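Carboxysome assembly protein CcmN (Synechococcus elongatus, PDB 7D6C) is required for carboxysome formation, its N-terminal part, to which this chain largely corresponds, interacting with RuBisCO-binding CcmM and its C-terminal peptide with shell protein CcmK2. Local coordinates at residues R63-L74 with I81-C92; A91-T102 with G107-A118. All blocks are in the same frame, centred on the assembly; numbering follows the deposited sequence.

Interaction 1: R63-L74 with I81-C92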
# COMPACT_ATOMS: atom_id res chain seq x y z
N ARG F 63 -4.12 -9.02 14.22
CA ARG F 63 -5.31 -9.86 14.34
C ARG F 63 -4.95 -11.20 14.95
O ARG F 63 -4.05 -11.89 14.46
CB ARG F 63 -6.00 -10.06 12.98
CG ARG F 63 -7.49 -10.24 13.12
CD ARG F 63 -8.17 -10.61 11.82
NE ARG F 63 -7.77 -9.79 10.68
CZ ARG F 63 -8.60 -9.54 9.68
NH1 ARG F 63 -8.23 -8.78 8.63
NH2 ARG F 63 -9.83 -10.02 9.74
N GLY F 64 -5.66 -11.55 16.02
CA GLY F 64 -5.39 -12.76 16.77
C GLY F 64 -4.11 -12.74 17.58
O GLY F 64 -3.54 -13.81 17.85
N GLY F 65 -3.63 -11.58 17.95
CA GLY F 65 -2.39 -11.56 18.66
C GLY F 65 -1.72 -10.20 18.51
O GLY F 65 -2.40 -9.17 18.48
N ALA F 66 -0.40 -10.22 18.42
CA ALA F 66 0.37 -8.99 18.41
C ALA F 66 1.19 -8.87 17.13
O ALA F 66 1.61 -9.87 16.54
CB ALA F 66 1.31 -8.91 19.62
N ILE F 67 1.42 -7.64 16.72
CA ILE F 67 2.49 -7.32 15.78
C ILE F 67 3.54 -6.56 16.56
O ILE F 67 3.21 -5.62 17.29
CB ILE F 67 1.97 -6.51 14.58
CG1 ILE F 67 0.78 -7.23 13.92
CG2 ILE F 67 3.08 -6.28 13.59
CD1 ILE F 67 0.23 -6.57 12.70
N ILE F 68 4.79 -6.99 16.45
CA ILE F 68 5.88 -6.36 17.18
C ILE F 68 6.95 -6.00 16.17
O ILE F 68 7.59 -6.89 15.58
CB ILE F 68 6.45 -7.27 18.28
CG1 ILE F 68 5.42 -7.49 19.39
CG2 ILE F 68 7.72 -6.67 18.86
CD1 ILE F 68 5.49 -8.86 20.00
N ILE F 69 7.15 -4.71 15.96
CA ILE F 69 8.24 -4.21 15.14
C ILE F 69 9.38 -3.91 16.10
O ILE F 69 9.27 -3.02 16.94
CB ILE F 69 7.83 -2.96 14.34
CG1 ILE F 69 6.43 -3.14 13.76
CG2 ILE F 69 8.85 -2.63 13.23
CD1 ILE F 69 6.26 -4.45 13.02
N GLN F 70 10.46 -4.67 16.00
CA GLN F 70 11.52 -4.52 16.97
C GLN F 70 12.44 -3.36 16.58
O GLN F 70 12.28 -2.74 15.52
CB GLN F 70 12.27 -5.83 17.12
CG GLN F 70 11.32 -6.95 17.49
CD GLN F 70 11.93 -7.95 18.42
OE1 GLN F 70 12.88 -8.65 18.05
NE2 GLN F 70 11.41 -8.01 19.66
N ALA F 71 13.39 -3.05 17.46
CA ALA F 71 14.12 -1.79 17.36
C ALA F 71 14.95 -1.71 16.09
O ALA F 71 15.57 -2.70 15.67
CB ALA F 71 15.03 -1.61 18.56
N GLY F 72 14.97 -0.51 15.50
CA GLY F 72 15.75 -0.22 14.32
C GLY F 72 15.23 -0.85 13.06
O GLY F 72 15.82 -0.64 11.99
N ALA F 73 14.15 -1.63 13.15
CA ALA F 73 13.50 -2.11 11.94
C ALA F 73 12.92 -0.93 11.20
O ALA F 73 12.55 0.08 11.80
CB ALA F 73 12.39 -3.12 12.26
N LEU F 74 12.89 -1.06 9.87
CA LEU F 74 12.48 0.02 8.98
C LEU F 74 11.50 -0.52 7.95
O LEU F 74 11.70 -1.61 7.40
CB LEU F 74 13.69 0.60 8.26
CG LEU F 74 14.80 1.09 9.16
CD1 LEU F 74 16.07 1.14 8.38
CD2 LEU F 74 14.41 2.45 9.71
N ILE F 81 1.16 -5.25 7.02
CA ILE F 81 1.36 -6.34 7.97
C ILE F 81 0.01 -6.68 8.62
O ILE F 81 -0.52 -5.89 9.41
CB ILE F 81 2.41 -6.01 9.03
CG1 ILE F 81 3.77 -5.76 8.37
CG2 ILE F 81 2.57 -7.15 9.95
CD1 ILE F 81 4.86 -5.27 9.32
N VAL F 82 -0.53 -7.85 8.27
CA VAL F 82 -1.81 -8.33 8.77
C VAL F 82 -1.57 -9.62 9.52
O VAL F 82 -0.80 -10.47 9.04
CB VAL F 82 -2.82 -8.58 7.64
CG1 VAL F 82 -4.08 -9.21 8.20
CG2 VAL F 82 -3.13 -7.30 6.91
N GLY F 83 -2.23 -9.79 10.67
CA GLY F 83 -2.18 -11.06 11.39
C GLY F 83 -1.37 -10.94 12.66
O GLY F 83 -1.65 -10.02 13.43
N GLN F 84 -0.39 -11.83 12.91
CA GLN F 84 0.56 -11.56 13.99
C GLN F 84 1.96 -11.73 13.43
O GLN F 84 2.24 -12.73 12.76
CB GLN F 84 0.43 -12.46 15.26
CG GLN F 84 -0.96 -12.64 15.79
CD GLN F 84 -1.40 -14.07 15.58
OE1 GLN F 84 -0.61 -14.99 15.86
NE2 GLN F 84 -2.50 -14.27 14.83
N SER F 85 2.84 -10.79 13.74
CA SER F 85 4.14 -10.72 13.10
C SER F 85 5.14 -10.12 14.09
O SER F 85 4.78 -9.25 14.89
CB SER F 85 4.06 -9.88 11.82
OG SER F 85 5.33 -9.64 11.23
N ILE F 86 6.37 -10.61 14.05
CA ILE F 86 7.47 -10.01 14.78
C ILE F 86 8.53 -9.70 13.75
O ILE F 86 9.06 -10.61 13.10
CB ILE F 86 8.03 -10.94 15.86
CG1 ILE F 86 6.91 -11.42 16.78
CG2 ILE F 86 9.12 -10.24 16.65
CD1 ILE F 86 7.42 -12.18 17.94
N VAL F 87 8.84 -8.42 13.58
CA VAL F 87 9.86 -8.01 12.62
C VAL F 87 11.15 -7.80 13.39
O VAL F 87 11.21 -6.96 14.30
CB VAL F 87 9.44 -6.75 11.85
CG1 VAL F 87 10.44 -6.46 10.74
CG2 VAL F 87 8.05 -6.94 11.27
N GLY F 88 12.16 -8.60 13.05
CA GLY F 88 13.43 -8.63 13.74
C GLY F 88 14.10 -7.29 13.98
O GLY F 88 13.77 -6.26 13.38
N ARG F 89 15.06 -7.31 14.91
CA ARG F 89 15.93 -6.16 15.15
C ARG F 89 16.66 -5.78 13.85
O ARG F 89 17.20 -6.65 13.16
CB ARG F 89 16.89 -6.54 16.28
CG ARG F 89 17.66 -5.45 17.02
CD ARG F 89 18.58 -6.11 18.09
NE ARG F 89 19.88 -5.44 18.32
CZ ARG F 89 20.67 -5.63 19.40
NH1 ARG F 89 21.82 -4.97 19.49
NH2 ARG F 89 20.34 -6.48 20.37
N GLN F 90 16.63 -4.50 13.48
CA GLN F 90 17.42 -3.95 12.37
C GLN F 90 16.92 -4.38 10.98
O GLN F 90 17.58 -4.07 9.96
CB GLN F 90 18.90 -4.31 12.50
CG GLN F 90 19.54 -3.85 13.80
CD GLN F 90 20.14 -2.46 13.71
OE1 GLN F 90 19.42 -1.48 13.56
NE2 GLN F 90 21.46 -2.38 13.86
N ALA F 91 15.77 -5.03 10.89
CA ALA F 91 15.26 -5.48 9.60
C ALA F 91 14.88 -4.30 8.70
O ALA F 91 14.69 -3.17 9.15
CB ALA F 91 14.05 -6.40 9.82
N CYS F 92 14.77 -4.59 7.39
CA CYS F 92 14.46 -3.61 6.34
C CYS F 92 13.44 -4.21 5.39
O CYS F 92 13.69 -5.26 4.80
CB CYS F 92 15.69 -3.24 5.53
SG CYS F 92 17.03 -2.65 6.47

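Interaction 2: A91-T102 with G107-A118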
# COMPACT_ATOMS: atom_id res chain seq x y z
N ALA F 91 15.77 -5.03 10.89
CA ALA F 91 15.26 -5.48 9.60
C ALA F 91 14.88 -4.30 8.70
O ALA F 91 14.69 -3.17 9.15
CB ALA F 91 14.05 -6.40 9.82
N CYS F 92 14.77 -4.59 7.39
CA CYS F 92 14.46 -3.61 6.34
C CYS F 92 13.44 -4.21 5.39
O CYS F 92 13.69 -5.26 4.80
CB CYS F 92 15.69 -3.24 5.53
SG CYS F 92 17.03 -2.65 6.47
N LEU F 93 12.32 -3.51 5.18
CA LEU F 93 11.21 -4.03 4.39
C LEU F 93 10.98 -3.13 3.19
O LEU F 93 10.59 -1.97 3.34
CB LEU F 93 9.94 -4.12 5.24
CG LEU F 93 9.99 -4.90 6.55
CD1 LEU F 93 8.56 -5.15 7.01
CD2 LEU F 93 10.73 -6.18 6.37
N GLY F 94 11.21 -3.68 1.99
CA GLY F 94 11.05 -2.90 0.78
C GLY F 94 9.64 -2.36 0.63
O GLY F 94 8.69 -2.84 1.25
N ALA F 95 9.51 -1.33 -0.20
CA ALA F 95 8.20 -0.78 -0.54
C ALA F 95 7.22 -1.87 -0.93
O ALA F 95 7.55 -2.81 -1.67
CB ALA F 95 8.34 0.23 -1.68
N SER F 96 6.00 -1.75 -0.41
CA SER F 96 4.89 -2.64 -0.74
C SER F 96 5.19 -4.11 -0.44
O SER F 96 4.66 -5.02 -1.10
CB SER F 96 4.47 -2.45 -2.18
OG SER F 96 4.21 -1.07 -2.37
N THR F 97 6.04 -4.35 0.55
CA THR F 97 6.07 -5.66 1.20
C THR F 97 4.71 -5.97 1.80
O THR F 97 4.05 -5.10 2.38
CB THR F 97 7.12 -5.67 2.31
OG1 THR F 97 8.40 -5.30 1.78
CG2 THR F 97 7.20 -7.05 2.95
N THR F 98 4.31 -7.24 1.71
CA THR F 98 3.17 -7.76 2.46
C THR F 98 3.60 -8.94 3.33
O THR F 98 4.12 -9.94 2.82
CB THR F 98 2.06 -8.15 1.51
OG1 THR F 98 1.45 -6.95 1.01
CG2 THR F 98 1.03 -9.00 2.25
N LEU F 99 3.37 -8.82 4.65
CA LEU F 99 3.56 -9.92 5.60
C LEU F 99 2.22 -10.28 6.20
O LEU F 99 1.60 -9.42 6.84
CB LEU F 99 4.53 -9.54 6.71
CG LEU F 99 5.92 -9.02 6.38
CD1 LEU F 99 6.60 -8.55 7.66
CD2 LEU F 99 6.73 -10.10 5.74
N VAL F 100 1.78 -11.53 6.01
CA VAL F 100 0.50 -12.05 6.53
C VAL F 100 0.78 -13.23 7.44
O VAL F 100 1.04 -14.34 6.95
CB VAL F 100 -0.46 -12.46 5.42
CG1 VAL F 100 -1.82 -12.73 6.02
CG2 VAL F 100 -0.55 -11.39 4.35
N ASN F 101 0.66 -13.02 8.75
CA ASN F 101 0.95 -14.06 9.75
C ASN F 101 2.35 -14.65 9.54
O ASN F 101 2.55 -15.85 9.67
CB ASN F 101 -0.12 -15.16 9.74
CG ASN F 101 -1.49 -14.70 10.26
OD1 ASN F 101 -1.59 -14.06 11.31
ND2 ASN F 101 -2.56 -15.03 9.53
N THR F 102 3.32 -13.80 9.18
CA THR F 102 4.70 -14.23 8.98
C THR F 102 5.66 -13.17 9.53
O THR F 102 5.40 -11.97 9.43
CB THR F 102 5.00 -14.50 7.48
OG1 THR F 102 4.34 -13.52 6.66
CG2 THR F 102 4.51 -15.88 7.04
N GLY F 107 17.71 -8.32 11.20
CA GLY F 107 18.60 -7.98 10.10
C GLY F 107 18.15 -8.46 8.74
O GLY F 107 18.82 -8.15 7.74
N GLY F 108 17.04 -9.20 8.65
CA GLY F 108 16.57 -9.66 7.37
C GLY F 108 16.04 -8.51 6.53
O GLY F 108 15.53 -7.52 7.04
N VAL F 109 16.17 -8.65 5.21
CA VAL F 109 15.78 -7.60 4.27
C VAL F 109 14.81 -8.17 3.25
O VAL F 109 15.02 -9.25 2.70
CB VAL F 109 17.02 -7.00 3.58
CG1 VAL F 109 16.60 -5.87 2.64
CG2 VAL F 109 17.99 -6.49 4.62
N THR F 110 13.75 -7.42 2.97
CA THR F 110 12.68 -7.84 2.07
C THR F 110 12.66 -7.06 0.77
O THR F 110 12.58 -5.82 0.80
CB THR F 110 11.33 -7.71 2.77
OG1 THR F 110 11.21 -8.72 3.79
CG2 THR F 110 10.22 -7.76 1.78
N ALA F 111 12.65 -7.78 -0.35
CA ALA F 111 12.61 -7.13 -1.65
C ALA F 111 11.29 -6.39 -1.81
O ALA F 111 10.25 -6.89 -1.39
CB ALA F 111 12.76 -8.13 -2.79
N PRO F 112 11.30 -5.20 -2.40
CA PRO F 112 10.05 -4.48 -2.63
C PRO F 112 9.05 -5.35 -3.38
O PRO F 112 9.42 -6.17 -4.22
CB PRO F 112 10.49 -3.27 -3.45
CG PRO F 112 11.90 -3.58 -3.89
CD PRO F 112 12.47 -4.44 -2.85
N GLY F 113 7.78 -5.20 -3.01
CA GLY F 113 6.73 -5.99 -3.60
C GLY F 113 6.58 -7.40 -3.06
O GLY F 113 5.70 -8.13 -3.53
N SER F 114 7.39 -7.79 -2.08
CA SER F 114 7.35 -9.15 -1.55
C SER F 114 6.00 -9.47 -0.91
O SER F 114 5.32 -8.61 -0.32
CB SER F 114 8.45 -9.37 -0.54
OG SER F 114 9.72 -9.39 -1.16
N LEU F 115 5.63 -10.74 -1.02
CA LEU F 115 4.33 -11.24 -0.58
C LEU F 115 4.60 -12.49 0.23
O LEU F 115 4.94 -13.54 -0.33
CB LEU F 115 3.43 -11.53 -1.77
CG LEU F 115 2.20 -12.36 -1.43
CD1 LEU F 115 1.29 -11.49 -0.60
CD2 LEU F 115 1.50 -12.87 -2.70
N LEU F 116 4.47 -12.38 1.56
CA LEU F 116 4.73 -13.48 2.47
C LEU F 116 3.45 -13.76 3.26
O LEU F 116 3.05 -12.94 4.10
CB LEU F 116 5.89 -13.15 3.41
CG LEU F 116 7.31 -13.45 2.94
CD1 LEU F 116 7.55 -12.99 1.52
CD2 LEU F 116 8.35 -12.82 3.85
N SER F 117 2.79 -14.89 2.98
CA SER F 117 1.48 -15.18 3.56
C SER F 117 1.36 -16.66 3.93
O SER F 117 1.33 -17.52 3.05
CB SER F 117 0.36 -14.79 2.60
OG SER F 117 -0.85 -15.45 2.95
N ALA F 118 1.24 -16.93 5.23
CA ALA F 118 0.84 -18.22 5.78
C ALA F 118 -0.62 -18.16 6.24
O ALA F 118 -1.14 -17.09 6.59
CB ALA F 118 1.75 -18.63 6.94

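Interaction 1: R63-L74 with I81-C92
The side chain of Gln84 packs against the corner at Gly64 and Gly65. CB sits against Ala66 O. With chi1 at -47° CG stays beside the backbone N of Gln84 and passes Gly65 CA at 3.4 Å; the bend at chi2 then turns the amide toward Gly64 and Arg63. CD and OE1 both come nearest Gly64 O, CD at 3.1 Å. At the tip, NE2 donates to Arg63 O over 2.9 Å in an almost straight bond (170° at the hydrogen), in both amide and carbonyl planes and on a carbonyl lone pair. A leucine in its place has no N-H for Arg63 O, and the corner would probably lose this grip and be freer to shift. Nearby, Arg63 N donates to Gly83 O, joining this corner to that at 83-84. Two successive coils of a left-handed parallel beta-helix, the hexapeptide-repeat fold, run side by side: the axes of strands 66-69 and 85-87 approach to 4.6 Å, with bonds Ile68 N to Ser85 O, Val87 N to Ile68 O and Gln70 N to Val87 O. Ile68 and Ile86 occupy the outer face. Inward, Ile67 CD1 slants across Ile81 CG2 at 3.7 Å, while Ile69 CD1 meets Ile81 CD1 tip to tip at 4.0 Å and lies alongside Val87 CG2 at 3.5 Å. Past the type II turns, Leu74 N donates to Ala91 O at 2.9 Å.

Interaction 2: A91-T102 with G107-A118
Matching first torsions, -56° in Thr97 and -71° in Thr110, keep each OG1 beside its backbone N and swing each CG2 to the far side, where the two methyls meet tip to tip across adjacent coils of the left-handed parallel beta-helix. Thr97 OG1 bonds to Gly94 O, which also takes Thr97 N from the same face of its plane, closing a type II turn. Ser114 repeats this one coil on, its OG and N both reaching Ala111 O. Between these stacked turns Gly94, lacking a side chain, brings its CA within 3.9 Å of Pro112 CA, and Gly113 N donates to Ala95 O over 2.7 Å. Beyond the corner, the axes of strands 98-100 and 115-117 approach to 4.7 Å, with Leu116 N on Thr98 O at 2.8 Å and Val100 N on Leu116 O at 2.7 Å. Leu99 and Leu116 lie side by side on one face, CD2 to CD2 at 3.7 Å. The other face carries Thr98 CG2 along Leu115 CD1 at 3.8 Å; Thr98 OG1 bonds to side chains of another protein's chain. Because the hydroxyls of Thr97 and Ser114 are used within their turns, stacking of the coils probably depends mainly on backbone bonds and apolar packing.

From the N terminus, interaction 1 comes first: after 63-74 the chain goes out through residues 75-80 and returns, so that 81-92 runs alongside 63-74 one coil later. Interaction 2 follows in series, closing 103-106 to bring 107-118 beside 91-102. Neither nests in nor crosses the other; they share Ala91 and Cys92, where strand 92-93 begins. Because strands 80-82 and 98-100 are neighbours in one sheet, the two contacts bind consecutive coils into the same beta-helix. Probable hydrogen bonds between them, Arg89 O to Gly107 N at 2.6 Å and Ser85 OG to Thr102 O at 2.9 Å, add to this. Both also touch the second subunit.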